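Local coordinates for protein alpha-14 giardin (Giardia lamblia, PDB 3CHJ) that binds calcium ions as an annexin and may serve as a calcium-regulated structural link between the phospholipid bilayer and the underlying axoneme, at residues 42-48 with 76-81; 82-86 with 270-275; 87-91 with 123-129; 147-152 with 190-194. One frame throughout, in Å; residues are numbered along the deposited sequence.

Interaction 1 of 4, residues 42-48 with 76-81; sequences NQLRNMQ and LMLYKP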
loop_
_atom_site.group_PDB
_atom_site.type_symbol
_atom_site.label_atom_id
_atom_site.label_comp_id
_atom_site.label_asym_id
_atom_site.label_seq_id
_atom_site.Cartn_x
_atom_site.Cartn_y
_atom_site.Cartn_z
ATOM N N ASN A 42 -18.131 -1.940 0.538
ATOM C CA ASN A 42 -19.232 -1.597 1.434
ATOM C C ASN A 42 -20.210 -2.747 1.592
ATOM O O ASN A 42 -20.755 -2.947 2.676
ATOM C CB ASN A 42 -19.942 -0.310 0.995
ATOM C CG ASN A 42 -19.116 0.941 1.287
ATOM O OD1 ASN A 42 -18.468 1.063 2.343
ATOM N ND2 ASN A 42 -19.142 1.887 0.352
ATOM N N GLN A 43 -20.392 -3.511 0.522
ATOM C CA GLN A 43 -21.248 -4.697 0.566
ATOM C C GLN A 43 -20.583 -5.829 1.344
ATOM O O GLN A 43 -21.260 -6.590 2.044
ATOM C CB GLN A 43 -21.624 -5.170 -0.842
ATOM C CG GLN A 43 -22.453 -4.144 -1.601
ATOM C CD GLN A 43 -23.181 -4.701 -2.818
ATOM O OE1 GLN A 43 -22.957 -5.830 -3.258
ATOM N NE2 GLN A 43 -24.074 -3.888 -3.365
ATOM N N LEU A 44 -19.262 -5.958 1.211
ATOM C CA LEU A 44 -18.531 -6.960 1.995
ATOM C C LEU A 44 -18.613 -6.658 3.492
ATOM O O LEU A 44 -18.767 -7.569 4.310
ATOM C CB LEU A 44 -17.078 -7.037 1.525
ATOM C CG LEU A 44 -16.868 -7.473 0.068
ATOM C CD1 LEU A 44 -15.412 -7.241 -0.394
ATOM C CD2 LEU A 44 -17.289 -8.943 -0.155
ATOM N N ARG A 45 -18.506 -5.379 3.854
ATOM C CA ARG A 45 -18.693 -5.002 5.246
ATOM C C ARG A 45 -20.122 -5.275 5.707
ATOM O O ARG A 45 -20.314 -5.751 6.819
ATOM C CB ARG A 45 -18.296 -3.552 5.518
ATOM C CG ARG A 45 -18.433 -3.190 7.007
ATOM C CD ARG A 45 -18.176 -1.722 7.267
ATOM N NE ARG A 45 -19.105 -0.867 6.528
ATOM C CZ ARG A 45 -19.058 0.461 6.530
ATOM N NH1 ARG A 45 -18.124 1.088 7.228
ATOM N NH2 ARG A 45 -19.939 1.157 5.827
ATOM N N ASN A 46 -21.106 -4.998 4.856
ATOM C CA ASN A 46 -22.484 -5.303 5.239
ATOM C C ASN A 46 -22.664 -6.789 5.502
ATOM O O ASN A 46 -23.282 -7.181 6.500
ATOM C CB ASN A 46 -23.493 -4.836 4.190
ATOM C CG ASN A 46 -24.934 -5.135 4.613
ATOM O OD1 ASN A 46 -25.654 -5.864 3.930
ATOM N ND2 ASN A 46 -25.333 -4.616 5.780
ATOM N N MET A 47 -22.106 -7.604 4.608
ATOM C CA MET A 47 -22.148 -9.055 4.742
ATOM C C MET A 47 -21.476 -9.516 6.038
ATOM O O MET A 47 -21.997 -10.394 6.733
ATOM C CB MET A 47 -21.511 -9.714 3.513
ATOM C CG MET A 47 -21.573 -11.237 3.490
ATOM S SD MET A 47 -20.223 -11.959 4.415
ATOM C CE MET A 47 -18.805 -11.376 3.461
ATOM N N GLN A 48 -20.325 -8.935 6.371
ATOM C CA GLN A 48 -19.659 -9.270 7.632
ATOM C C GLN A 48 -20.531 -8.969 8.864
ATOM O O GLN A 48 -20.626 -9.784 9.800
ATOM C CB GLN A 48 -18.305 -8.559 7.746
ATOM C CG GLN A 48 -17.674 -8.709 9.125
ATOM C CD GLN A 48 -16.178 -8.574 9.109
ATOM O OE1 GLN A 48 -15.564 -8.459 8.047
ATOM N NE2 GLN A 48 -15.567 -8.606 10.290
ATOM N N LEU A 76 -9.966 -10.767 6.585
ATOM C CA LEU A 76 -10.569 -9.669 7.370
ATOM C C LEU A 76 -10.242 -8.303 6.772
ATOM O O LEU A 76 -11.102 -7.415 6.766
ATOM C CB LEU A 76 -10.147 -9.748 8.833
ATOM C CG LEU A 76 -10.736 -10.969 9.549
ATOM C CD1 LEU A 76 -10.126 -11.120 10.942
ATOM C CD2 LEU A 76 -12.258 -10.938 9.624
ATOM N N MET A 77 -9.036 -8.155 6.227
ATOM C CA MET A 77 -8.637 -6.882 5.607
ATOM C C MET A 77 -9.463 -6.623 4.354
ATOM O O MET A 77 -9.727 -5.462 3.996
ATOM C CB MET A 77 -7.159 -6.896 5.230
ATOM C CG MET A 77 -6.174 -6.832 6.391
ATOM S SD MET A 77 -4.518 -6.537 5.686
ATOM C CE MET A 77 -3.452 -6.899 7.103
ATOM N N LEU A 78 -9.856 -7.696 3.683
ATOM C CA LEU A 78 -10.543 -7.561 2.394
ATOM C C LEU A 78 -11.976 -7.134 2.560
ATOM O O LEU A 78 -12.546 -6.535 1.633
ATOM C CB LEU A 78 -10.496 -8.876 1.611
ATOM C CG LEU A 78 -9.112 -9.376 1.204
ATOM C CD1 LEU A 78 -9.239 -10.786 0.631
ATOM C CD2 LEU A 78 -8.446 -8.415 0.197
ATOM N N TYR A 79 -12.579 -7.423 3.709
ATOM C CA TYR A 79 -14.023 -7.188 3.843
ATOM C C TYR A 79 -14.317 -5.826 4.497
ATOM O O TYR A 79 -15.395 -5.598 5.038
ATOM C CB TYR A 79 -14.711 -8.354 4.586
ATOM C CG TYR A 79 -14.686 -9.719 3.897
ATOM C CD1 TYR A 79 -14.285 -9.878 2.567
ATOM C CD2 TYR A 79 -15.130 -10.847 4.572
ATOM C CE1 TYR A 79 -14.286 -11.131 1.951
ATOM C CE2 TYR A 79 -15.126 -12.101 3.981
ATOM C CZ TYR A 79 -14.725 -12.245 2.662
ATOM O OH TYR A 79 -14.725 -13.507 2.082
ATOM N N LYS A 80 -13.334 -4.933 4.445
ATOM C CA LYS A 80 -13.410 -3.626 5.101
ATOM C C LYS A 80 -13.445 -2.538 4.050
ATOM O O LYS A 80 -12.794 -2.661 3.023
ATOM C CB LYS A 80 -12.148 -3.386 5.949
ATOM C CG LYS A 80 -12.187 -4.040 7.282
ATOM C CD LYS A 80 -10.860 -3.993 7.961
ATOM C CE LYS A 80 -10.880 -4.982 9.105
ATOM N NZ LYS A 80 -11.997 -4.724 10.055
ATOM N N PRO A 81 -14.153 -1.431 4.331
ATOM C CA PRO A 81 -13.921 -0.275 3.477
ATOM C C PRO A 81 -12.450 0.184 3.560
ATOM O O PRO A 81 -11.837 0.094 4.619
ATOM C CB PRO A 81 -14.833 0.796 4.091
ATOM C CG PRO A 81 -15.848 0.031 4.870
ATOM C CD PRO A 81 -15.134 -1.158 5.398
HETATM O O HOH W 1 -13.342 -7.399 8.221
HETATM O O HOH W 2 -15.793 -5.402 7.737
#

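Interaction 2 of 4, residues 82-86 with 270-275; sequences RAQLL and AMHFRE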
loop_
_atom_site.group_PDB
_atom_site.type_symbol
_atom_site.label_atom_id
_atom_site.label_comp_id
_atom_site.label_asym_id
_atom_site.label_seq_id
_atom_site.Cartn_x
_atom_site.Cartn_y
_atom_site.Cartn_z
ATOM N N ARG A 82 -11.931 0.691 2.449
ATOM C CA ARG A 82 -10.532 1.133 2.321
ATOM C C ARG A 82 -10.075 2.071 3.443
ATOM O O ARG A 82 -9.042 1.852 4.094
ATOM C CB ARG A 82 -10.368 1.822 0.966
ATOM C CG ARG A 82 -9.087 2.603 0.774
ATOM C CD ARG A 82 -9.074 3.269 -0.597
ATOM N NE ARG A 82 -7.708 3.426 -1.095
ATOM C CZ ARG A 82 -6.895 2.399 -1.335
ATOM N NH1 ARG A 82 -7.313 1.159 -1.118
ATOM N NH2 ARG A 82 -5.667 2.605 -1.778
ATOM N N ALA A 83 -10.842 3.134 3.660
ATOM C CA ALA A 83 -10.464 4.143 4.642
ATOM C C ALA A 83 -10.343 3.531 6.033
ATOM O O ALA A 83 -9.435 3.874 6.792
ATOM C CB ALA A 83 -11.461 5.294 4.633
ATOM N N GLN A 84 -11.264 2.633 6.370
ATOM C CA GLN A 84 -11.237 1.937 7.650
ATOM C C GLN A 84 -9.968 1.078 7.782
ATOM O O GLN A 84 -9.266 1.133 8.792
ATOM C CB GLN A 84 -12.479 1.047 7.779
ATOM C CG GLN A 84 -12.616 0.423 9.143
ATOM C CD GLN A 84 -13.129 1.412 10.177
ATOM O OE1 GLN A 84 -13.933 2.299 9.869
ATOM N NE2 GLN A 84 -12.671 1.259 11.414
ATOM N N LEU A 85 -9.684 0.309 6.734
ATOM C CA LEU A 85 -8.498 -0.503 6.690
ATOM C C LEU A 85 -7.247 0.365 6.917
ATOM O O LEU A 85 -6.404 0.008 7.753
ATOM C CB LEU A 85 -8.420 -1.259 5.359
ATOM C CG LEU A 85 -7.105 -1.999 5.147
ATOM C CD1 LEU A 85 -6.976 -3.120 6.161
ATOM C CD2 LEU A 85 -7.030 -2.504 3.714
ATOM N N LEU A 86 -7.133 1.492 6.202
ATOM C CA LEU A 86 -5.944 2.347 6.354
ATOM C C LEU A 86 -5.768 2.836 7.791
ATOM O O LEU A 86 -4.651 2.822 8.330
ATOM C CB LEU A 86 -5.999 3.540 5.389
ATOM C CG LEU A 86 -6.113 3.184 3.900
ATOM C CD1 LEU A 86 -6.316 4.419 3.033
ATOM C CD2 LEU A 86 -4.906 2.404 3.418
ATOM N N ALA A 270 -4.332 -6.159 0.147
ATOM C CA ALA A 270 -5.653 -5.610 0.504
ATOM C C ALA A 270 -5.816 -4.132 0.107
ATOM O O ALA A 270 -6.889 -3.740 -0.378
ATOM C CB ALA A 270 -5.895 -5.801 2.006
ATOM N N MET A 271 -4.746 -3.346 0.263
ATOM C CA MET A 271 -4.821 -1.913 -0.087
ATOM C C MET A 271 -4.953 -1.691 -1.578
ATOM O O MET A 271 -5.579 -0.708 -2.005
ATOM C CB MET A 271 -3.616 -1.121 0.435
ATOM C CG MET A 271 -3.600 -0.979 1.932
ATOM S SD MET A 271 -2.336 0.191 2.463
ATOM C CE MET A 271 -0.840 -0.752 2.259
ATOM N N HIS A 272 -4.358 -2.574 -2.387
ATOM C CA HIS A 272 -4.083 -2.208 -3.779
ATOM C C HIS A 272 -4.589 -3.141 -4.851
ATOM O O HIS A 272 -4.540 -2.796 -6.017
ATOM C CB HIS A 272 -2.582 -1.965 -3.949
ATOM C CG HIS A 272 -2.095 -0.801 -3.156
ATOM N ND1 HIS A 272 -1.054 -0.882 -2.254
ATOM C CD2 HIS A 272 -2.555 0.467 -3.094
ATOM C CE1 HIS A 272 -0.874 0.305 -1.697
ATOM N NE2 HIS A 272 -1.773 1.136 -2.181
ATOM N N PHE A 273 -5.082 -4.325 -4.481
ATOM C CA PHE A 273 -5.435 -5.296 -5.527
ATOM C C PHE A 273 -6.542 -4.806 -6.467
ATOM O O PHE A 273 -6.536 -5.121 -7.657
ATOM C CB PHE A 273 -5.770 -6.671 -4.927
ATOM C CG PHE A 273 -7.202 -6.820 -4.492
ATOM C CD1 PHE A 273 -8.145 -7.388 -5.344
ATOM C CD2 PHE A 273 -7.602 -6.435 -3.214
ATOM C CE1 PHE A 273 -9.472 -7.549 -4.948
ATOM C CE2 PHE A 273 -8.944 -6.592 -2.812
ATOM C CZ PHE A 273 -9.870 -7.167 -3.697
ATOM N N ARG A 274 -7.476 -4.024 -5.936
ATOM C CA ARG A 274 -8.662 -3.672 -6.724
ATOM C C ARG A 274 -8.325 -2.598 -7.773
ATOM O O ARG A 274 -8.823 -2.628 -8.901
ATOM C CB ARG A 274 -9.769 -3.210 -5.780
ATOM C CG ARG A 274 -11.160 -3.509 -6.286
ATOM C CD ARG A 274 -12.188 -3.129 -5.235
ATOM N NE ARG A 274 -12.288 -4.026 -4.069
ATOM C CZ ARG A 274 -13.137 -5.061 -3.998
ATOM N NH1 ARG A 274 -13.918 -5.378 -5.039
ATOM N NH2 ARG A 274 -13.213 -5.795 -2.893
ATOM N N GLU A 275 -7.435 -1.686 -7.411
ATOM C CA GLU A 275 -7.091 -0.568 -8.289
ATOM C C GLU A 275 -5.888 -0.883 -9.198
ATOM O O GLU A 275 -5.848 -0.476 -10.376
ATOM C CB GLU A 275 -6.804 0.680 -7.438
ATOM C CG GLU A 275 -7.946 1.111 -6.500
ATOM C CD GLU A 275 -8.081 0.328 -5.165
ATOM O OE1 GLU A 275 -9.145 0.551 -4.525
ATOM O OE2 GLU A 275 -7.182 -0.469 -4.736
#

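Interaction 3 of 4, residues 87-91 with 123-129; sequences CELIR and YYQLYND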
loop_
_atom_site.group_PDB
_atom_site.type_symbol
_atom_site.label_atom_id
_atom_site.label_comp_id
_atom_site.label_asym_id
_atom_site.label_seq_id
_atom_site.Cartn_x
_atom_site.Cartn_y
_atom_site.Cartn_z
ATOM N N CYS A 87 -6.866 3.268 8.419
ATOM C CA CYS A 87 -6.797 3.731 9.803
ATOM C C CYS A 87 -6.393 2.599 10.750
ATOM O O CYS A 87 -5.570 2.785 11.640
ATOM C CB CYS A 87 -8.148 4.299 10.259
ATOM S SG CYS A 87 -8.536 5.867 9.495
ATOM N N GLU A 88 -6.997 1.432 10.562
ATOM C CA GLU A 88 -6.671 0.277 11.408
ATOM C C GLU A 88 -5.208 -0.143 11.262
ATOM O O GLU A 88 -4.574 -0.534 12.250
ATOM C CB GLU A 88 -7.588 -0.900 11.130
ATOM C CG GLU A 88 -9.041 -0.593 11.470
ATOM C CD GLU A 88 -9.960 -1.761 11.170
ATOM O OE1 GLU A 88 -9.440 -2.823 10.790
ATOM O OE2 GLU A 88 -11.192 -1.610 11.322
ATOM N N LEU A 89 -4.673 -0.047 10.046
ATOM C CA LEU A 89 -3.254 -0.379 9.839
ATOM C C LEU A 89 -2.336 0.613 10.563
ATOM O O LEU A 89 -1.371 0.213 11.192
ATOM C CB LEU A 89 -2.891 -0.414 8.349
ATOM C CG LEU A 89 -3.530 -1.568 7.570
ATOM C CD1 LEU A 89 -3.325 -1.372 6.060
ATOM C CD2 LEU A 89 -2.932 -2.904 8.001
ATOM N N ILE A 90 -2.648 1.902 10.470
ATOM C CA ILE A 90 -1.860 2.927 11.193
ATOM C C ILE A 90 -1.947 2.737 12.710
ATOM O O ILE A 90 -0.939 2.806 13.402
ATOM C CB ILE A 90 -2.303 4.349 10.799
ATOM C CG1 ILE A 90 -1.956 4.594 9.338
ATOM C CG2 ILE A 90 -1.686 5.394 11.734
ATOM C CD1 ILE A 90 -2.666 5.815 8.785
ATOM N N ARG A 91 -3.148 2.466 13.209
ATOM C CA ARG A 91 -3.340 2.159 14.624
ATOM C C ARG A 91 -2.518 0.933 15.063
ATOM O O ARG A 91 -1.816 0.980 16.088
ATOM C CB ARG A 91 -4.819 1.929 14.892
ATOM C CG ARG A 91 -5.131 1.495 16.324
ATOM C CD ARG A 91 -5.001 2.625 17.348
ATOM N NE ARG A 91 -5.468 2.151 18.659
ATOM C CZ ARG A 91 -5.714 2.917 19.716
ATOM N NH1 ARG A 91 -5.562 4.229 19.662
ATOM N NH2 ARG A 91 -6.126 2.353 20.846
ATOM N N TYR A 123 -9.586 8.760 11.320
ATOM C CA TYR A 123 -8.689 8.345 12.404
ATOM C C TYR A 123 -9.070 8.984 13.742
ATOM O O TYR A 123 -9.117 8.323 14.781
ATOM C CB TYR A 123 -7.214 8.681 12.077
ATOM C CG TYR A 123 -6.248 7.890 12.935
ATOM C CD1 TYR A 123 -5.810 6.619 12.513
ATOM C CD2 TYR A 123 -5.790 8.381 14.159
ATOM C CE1 TYR A 123 -4.966 5.864 13.298
ATOM C CE2 TYR A 123 -4.923 7.635 14.951
ATOM C CZ TYR A 123 -4.530 6.370 14.521
ATOM O OH TYR A 123 -3.699 5.592 15.281
ATOM N N TYR A 124 -9.319 10.290 13.703
ATOM C CA TYR A 124 -9.731 11.000 14.893
ATOM C C TYR A 124 -11.068 10.462 15.414
ATOM O O TYR A 124 -11.228 10.297 16.623
ATOM C CB TYR A 124 -9.820 12.509 14.621
ATOM C CG TYR A 124 -10.226 13.237 15.869
ATOM C CD1 TYR A 124 -11.561 13.603 16.075
ATOM C CD2 TYR A 124 -9.294 13.516 16.860
ATOM C CE1 TYR A 124 -11.954 14.271 17.247
ATOM C CE2 TYR A 124 -9.667 14.168 18.038
ATOM C CZ TYR A 124 -10.997 14.538 18.220
ATOM O OH TYR A 124 -11.337 15.180 19.398
ATOM N N GLN A 125 -12.012 10.198 14.513
ATOM C CA GLN A 125 -13.317 9.631 14.936
ATOM C C GLN A 125 -13.209 8.273 15.599
ATOM O O GLN A 125 -13.944 7.980 16.529
ATOM C CB GLN A 125 -14.317 9.595 13.789
ATOM C CG GLN A 125 -14.689 10.981 13.263
ATOM C CD GLN A 125 -15.186 11.959 14.348
ATOM O OE1 GLN A 125 -14.945 13.177 14.264
ATOM N NE2 GLN A 125 -15.893 11.439 15.349
ATOM N N LEU A 126 -12.284 7.446 15.122
ATOM C CA LEU A 126 -12.132 6.093 15.644
ATOM C C LEU A 126 -11.349 6.028 16.937
ATOM O O LEU A 126 -11.642 5.205 17.805
ATOM C CB LEU A 126 -11.440 5.201 14.605
ATOM C CG LEU A 126 -12.203 4.879 13.313
ATOM C CD1 LEU A 126 -11.291 4.181 12.350
ATOM C CD2 LEU A 126 -13.420 3.993 13.629
ATOM N N TYR A 127 -10.341 6.889 17.062
ATOM C CA TYR A 127 -9.317 6.721 18.087
ATOM C C TYR A 127 -9.124 7.903 19.034
ATOM O O TYR A 127 -8.378 7.779 20.018
ATOM C CB TYR A 127 -7.969 6.369 17.441
ATOM C CG TYR A 127 -8.056 5.123 16.596
ATOM C CD1 TYR A 127 -8.476 3.903 17.161
ATOM C CD2 TYR A 127 -7.715 5.147 15.253
ATOM C CE1 TYR A 127 -8.578 2.743 16.379
ATOM C CE2 TYR A 127 -7.817 4.007 14.465
ATOM C CZ TYR A 127 -8.240 2.813 15.033
ATOM O OH TYR A 127 -8.328 1.675 14.256
ATOM N N ASN A 128 -9.770 9.035 18.727
ATOM C CA ASN A 128 -9.651 10.264 19.530
ATOM C C ASN A 128 -8.219 10.799 19.549
ATOM O O ASN A 128 -7.799 11.500 20.479
ATOM C CB ASN A 128 -10.151 10.006 20.969
ATOM C CG ASN A 128 -10.214 11.260 21.811
ATOM O OD1 ASN A 128 -10.684 12.294 21.356
ATOM N ND2 ASN A 128 -9.760 11.166 23.064
ATOM N N ASP A 129 -7.470 10.461 18.500
ATOM C CA ASP A 129 -6.082 10.878 18.347
ATOM C C ASP A 129 -5.914 11.513 16.992
ATOM O O ASP A 129 -6.629 11.169 16.051
ATOM C CB ASP A 129 -5.151 9.661 18.358
ATOM C CG ASP A 129 -5.042 9.010 19.714
ATOM O OD1 ASP A 129 -5.205 9.696 20.754
ATOM O OD2 ASP A 129 -4.777 7.791 19.731
HETATM O O HOH W 3 -3.797 6.118 17.964
#

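Interaction 4 of 4, residues 147-152 with 190-194; sequences KLINAV and IRIFA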
loop_
_atom_site.group_PDB
_atom_site.type_symbol
_atom_site.label_atom_id
_atom_site.label_comp_id
_atom_site.label_asym_id
_atom_site.label_seq_id
_atom_site.Cartn_x
_atom_site.Cartn_y
_atom_site.Cartn_z
ATOM N N LYS A 147 10.617 12.332 7.887
ATOM C CA LYS A 147 10.261 13.675 7.411
ATOM C C LYS A 147 9.250 13.546 6.261
ATOM O O LYS A 147 8.295 14.323 6.162
ATOM C CB LYS A 147 11.491 14.437 6.920
ATOM C CG LYS A 147 12.489 14.750 8.012
ATOM C CD LYS A 147 13.668 15.550 7.458
ATOM C CE LYS A 147 14.713 15.834 8.517
ATOM N NZ LYS A 147 14.213 16.765 9.564
ATOM N N LEU A 148 9.465 12.552 5.394
ATOM C CA LEU A 148 8.615 12.372 4.228
ATOM C C LEU A 148 7.198 11.980 4.653
ATOM O O LEU A 148 6.229 12.616 4.211
ATOM C CB LEU A 148 9.217 11.345 3.254
ATOM C CG LEU A 148 8.362 11.044 2.027
ATOM C CD1 LEU A 148 8.166 12.305 1.175
ATOM C CD2 LEU A 148 9.007 9.953 1.236
ATOM N N ILE A 149 7.048 10.931 5.474
ATOM C CA ILE A 149 5.687 10.528 5.866
ATOM C C ILE A 149 4.996 11.581 6.755
ATOM O O ILE A 149 3.786 11.725 6.672
ATOM C CB ILE A 149 5.580 9.116 6.467
ATOM C CG1 ILE A 149 6.272 9.044 7.844
ATOM C CG2 ILE A 149 6.112 8.093 5.470
ATOM C CD1 ILE A 149 6.041 7.688 8.569
ATOM N N ASN A 150 5.756 12.306 7.587
ATOM C CA ASN A 150 5.151 13.396 8.362
ATOM C C ASN A 150 4.618 14.488 7.438
ATOM O O ASN A 150 3.511 15.037 7.668
ATOM C CB ASN A 150 6.165 14.013 9.333
ATOM C CG ASN A 150 6.476 13.114 10.508
ATOM O OD1 ASN A 150 5.647 12.284 10.927
ATOM N ND2 ASN A 150 7.666 13.270 11.051
ATOM N N ALA A 151 5.383 14.827 6.401
ATOM C CA ALA A 151 4.937 15.856 5.464
ATOM C C ALA A 151 3.669 15.409 4.733
ATOM O O ALA A 151 2.742 16.197 4.473
ATOM C CB ALA A 151 6.032 16.185 4.481
ATOM N N VAL A 152 3.641 14.151 4.330
ATOM C CA VAL A 152 2.472 13.615 3.661
ATOM C C VAL A 152 1.267 13.543 4.609
ATOM O O VAL A 152 0.145 13.906 4.228
ATOM C CB VAL A 152 2.792 12.227 3.056
ATOM C CG1 VAL A 152 1.531 11.503 2.604
ATOM C CG2 VAL A 152 3.782 12.398 1.913
ATOM N N ILE A 190 11.991 16.694 0.279
ATOM C CA ILE A 190 10.667 16.657 0.897
ATOM C C ILE A 190 9.630 17.409 0.067
ATOM O O ILE A 190 8.537 16.925 -0.150
ATOM C CB ILE A 190 10.702 17.154 2.368
ATOM C CG1 ILE A 190 11.690 16.320 3.193
ATOM C CG2 ILE A 190 9.300 17.133 2.989
ATOM C CD1 ILE A 190 11.383 14.811 3.251
ATOM N N ARG A 191 9.998 18.588 -0.430
ATOM C CA ARG A 191 9.071 19.359 -1.232
ATOM C C ARG A 191 8.599 18.554 -2.453
ATOM O O ARG A 191 7.406 18.459 -2.728
ATOM C CB ARG A 191 9.703 20.696 -1.646
ATOM C CG ARG A 191 8.781 21.526 -2.519
ATOM C CD ARG A 191 9.319 22.931 -2.827
ATOM N NE ARG A 191 10.564 22.923 -3.592
ATOM C CZ ARG A 191 11.774 23.080 -3.067
ATOM N NH1 ARG A 191 11.913 23.269 -1.768
ATOM N NH2 ARG A 191 12.844 23.058 -3.848
ATOM N N ILE A 192 9.548 17.947 -3.167
ATOM C CA ILE A 192 9.178 17.225 -4.374
ATOM C C ILE A 192 8.356 15.985 -4.026
ATOM O O ILE A 192 7.246 15.782 -4.540
ATOM C CB ILE A 192 10.416 16.835 -5.185
ATOM C CG1 ILE A 192 11.127 18.110 -5.704
ATOM C CG2 ILE A 192 10.006 15.946 -6.350
ATOM C CD1 ILE A 192 12.535 17.849 -6.238
ATOM N N PHE A 193 8.889 15.153 -3.142
ATOM C CA PHE A 193 8.259 13.859 -2.943
ATOM C C PHE A 193 7.014 13.903 -2.072
ATOM O O PHE A 193 6.117 13.044 -2.226
ATOM C CB PHE A 193 9.277 12.836 -2.430
ATOM C CG PHE A 193 10.209 12.339 -3.505
ATOM C CD1 PHE A 193 11.253 13.146 -3.990
ATOM C CD2 PHE A 193 10.033 11.065 -4.063
ATOM C CE1 PHE A 193 12.093 12.690 -5.014
ATOM C CE2 PHE A 193 10.878 10.615 -5.087
ATOM C CZ PHE A 193 11.897 11.398 -5.546
ATOM N N ALA A 194 6.913 14.915 -1.207
ATOM C CA ALA A 194 5.723 15.028 -0.355
ATOM C C ALA A 194 4.621 15.912 -0.922
ATOM O O ALA A 194 3.448 15.702 -0.588
ATOM C CB ALA A 194 6.086 15.518 1.041
#

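Interaction 1 of 4, residues 42-48 with 76-81
R45 crosses the ring of P81 at about a right angle where, in this all-helical annexin fold, helix 41-55 packs on the end of helix 69-78 and the turn into helix 82-94, with P81 as N-cap residue. R45 CB starts against the backbone, 3.6 Å from Y79 O. CG then passes P81 CD, and R45 CD lies 3.6 Å from it. From NE onward the partner becomes P81 CG, which sits over one face of the guanidinium towards its rim, 3.4 Å from R45 NH1. L44 CB meets Y79 CB at 4.1 Å. M47 reaches Y79 with its methyl: bends at chi2 and chi3 bring CE over one face of the Y79 ring, 4.1 Å from its centroid, a CH-pi contact. Y79 OH bonds to L32 O on helix 31-38. Q48 stretches across Y79, its amide steeply turned to the ring, and OE1 stands at the ring edge, 3.6 Å from Y79 CB. A water lies 2.7 Å from Y79 O and 3.1 Å from Q48 OE1, the latter at most weak.

Interaction 2 of 4, residues 82-86 with 270-275
L85 and L86 press their CD2 methyls onto A270 and M271 of helix 262-272. L85 CD2 lies 3.9 Å from A270 CB and also reaches M271 CG, while L86 CD2 meets the thioether, 3.5 Å from M271 SD. M77 of helix 69-78 touches both L85 and A270. In the annexin fold this ties the start of helix 82-94 to the fourth repeat, close to the middle of the molecule. Past the leucines, R82 CG is anti to the backbone N (chi1 167°) and the chain stays extended to NE, carrying the guanidinium to the backbone of M271. R82 NH1 gives M271 O a 2.7 Å bond, nearly straight at 164° and directed at a lone pair in the carbonyl plane; NH2 adds a weak bond to that oxygen at 3.3 Å. H272 CD2 lies at the guanidinium edge, and H272 NE2 bonds to T110 O. Over one guanidinium face stands E275, its OE1 3.9 Å from R82 NH1, a long salt bridge with no N-H pointing at that oxygen.

Interaction 3 of 4, residues 87-91 with 123-129
R91 lies flat on the ring of Y127. R91 CD sits over the face of Y127, 3.7 Å from the ring centroid, a CH-pi contact, and the guanidinium beyond is almost parallel to the ring, the planes 9° apart. A bend at chi2 (73°) lays the chain along the ring, while R91 CB, nearer the backbone, comes 3.5 Å from Y127 CZ. The guanidinium then meets D129 OD2 at its edge, 3.6 Å from R91 NH1, a long salt bridge. A water closes the gap: it accepts from R91 NH1, donates to D129 OD2 at 2.6 Å and is hydrogen-bonded to Y123 OH at 2.7 Å. Below this polar corner C87 CB packs on L126 CD1 at 3.8 Å, and I90 CG2 touches Y123 CE1 at 3.7 Å. C87 SG comes to the edge of the Y123 ring.

The aromatic pair is positioned from within its own helix, L126 CB covering the Y127 face opposite R91 and Y127 CD2 standing over the centre of the Y123 ring. In this annexin, helices 82-94 and 113-127 cross here at -62°. L131 of the next helix backs both I90 and Y123. Stacking probably fixes the plane of the R91 guanidinium, with its charge probably balanced by D129 both directly, at long range, and through the water.

Interaction 4 of 4, residues 147-152 with 190-194
The amide N of A194 is bonded to I190 O at 2.8 Å inside its own helix, and L148 reaches across to cover it, CD1 standing 3.7 Å from A194 N. With CG of L148 anti to its own backbone N (chi1 177°), L148 CD1 also meets F193 CB and, at 3.8 Å, A194 CB. A151 CB and A194 CB face each other at 3.5 Å, two small side chains that suit helix axes only 9.5 Å apart at closest approach and crossing at -58°. V152 CG2 flanks A194 on the side away from I190. I190 folds over helix 144-154: I190 CG2 touches A151 CB at 3.7 Å, while I190 CD1 is 3.7 Å from both L148 N and K147 CB. K147 contributes its CB here and sends NZ off to D141 O. The contact thus joins helix 144-154 to helix 186-195 of the annexin fold, well apart from the metal, the F193 side chain being about 12 Å from the bound calcium ion. Helix 227-241 covers one flank, F233 touching L148 and I190 and meeting F193 edge-to-face, and helix 131-139 packs on I149 and N150 at the back of helix 144-154.

Overall arrangement
Interactions 1, 2 and 3 form one connected region: interactions 2 and 3 both use helix 82-94, and the 76-81 segment of interaction 1 leads into it. L78 packs on F273, M77 on L85 and Q84 on L126, while K80 and E88 form a long, weak ion pair between interactions 1 and 3. All four are partly buried; interaction 2 lies closest to the chain's centre, about 8 Å away, and has a direct side-chain-to-backbone bond, with a second, weak one. Interactions 1 and 3, farther out, pack against tyrosine rings, with a water bridge in interaction 3. Interaction 4 stands apart, across the chain's centre from interaction 1, and is joined by apolar packing alone.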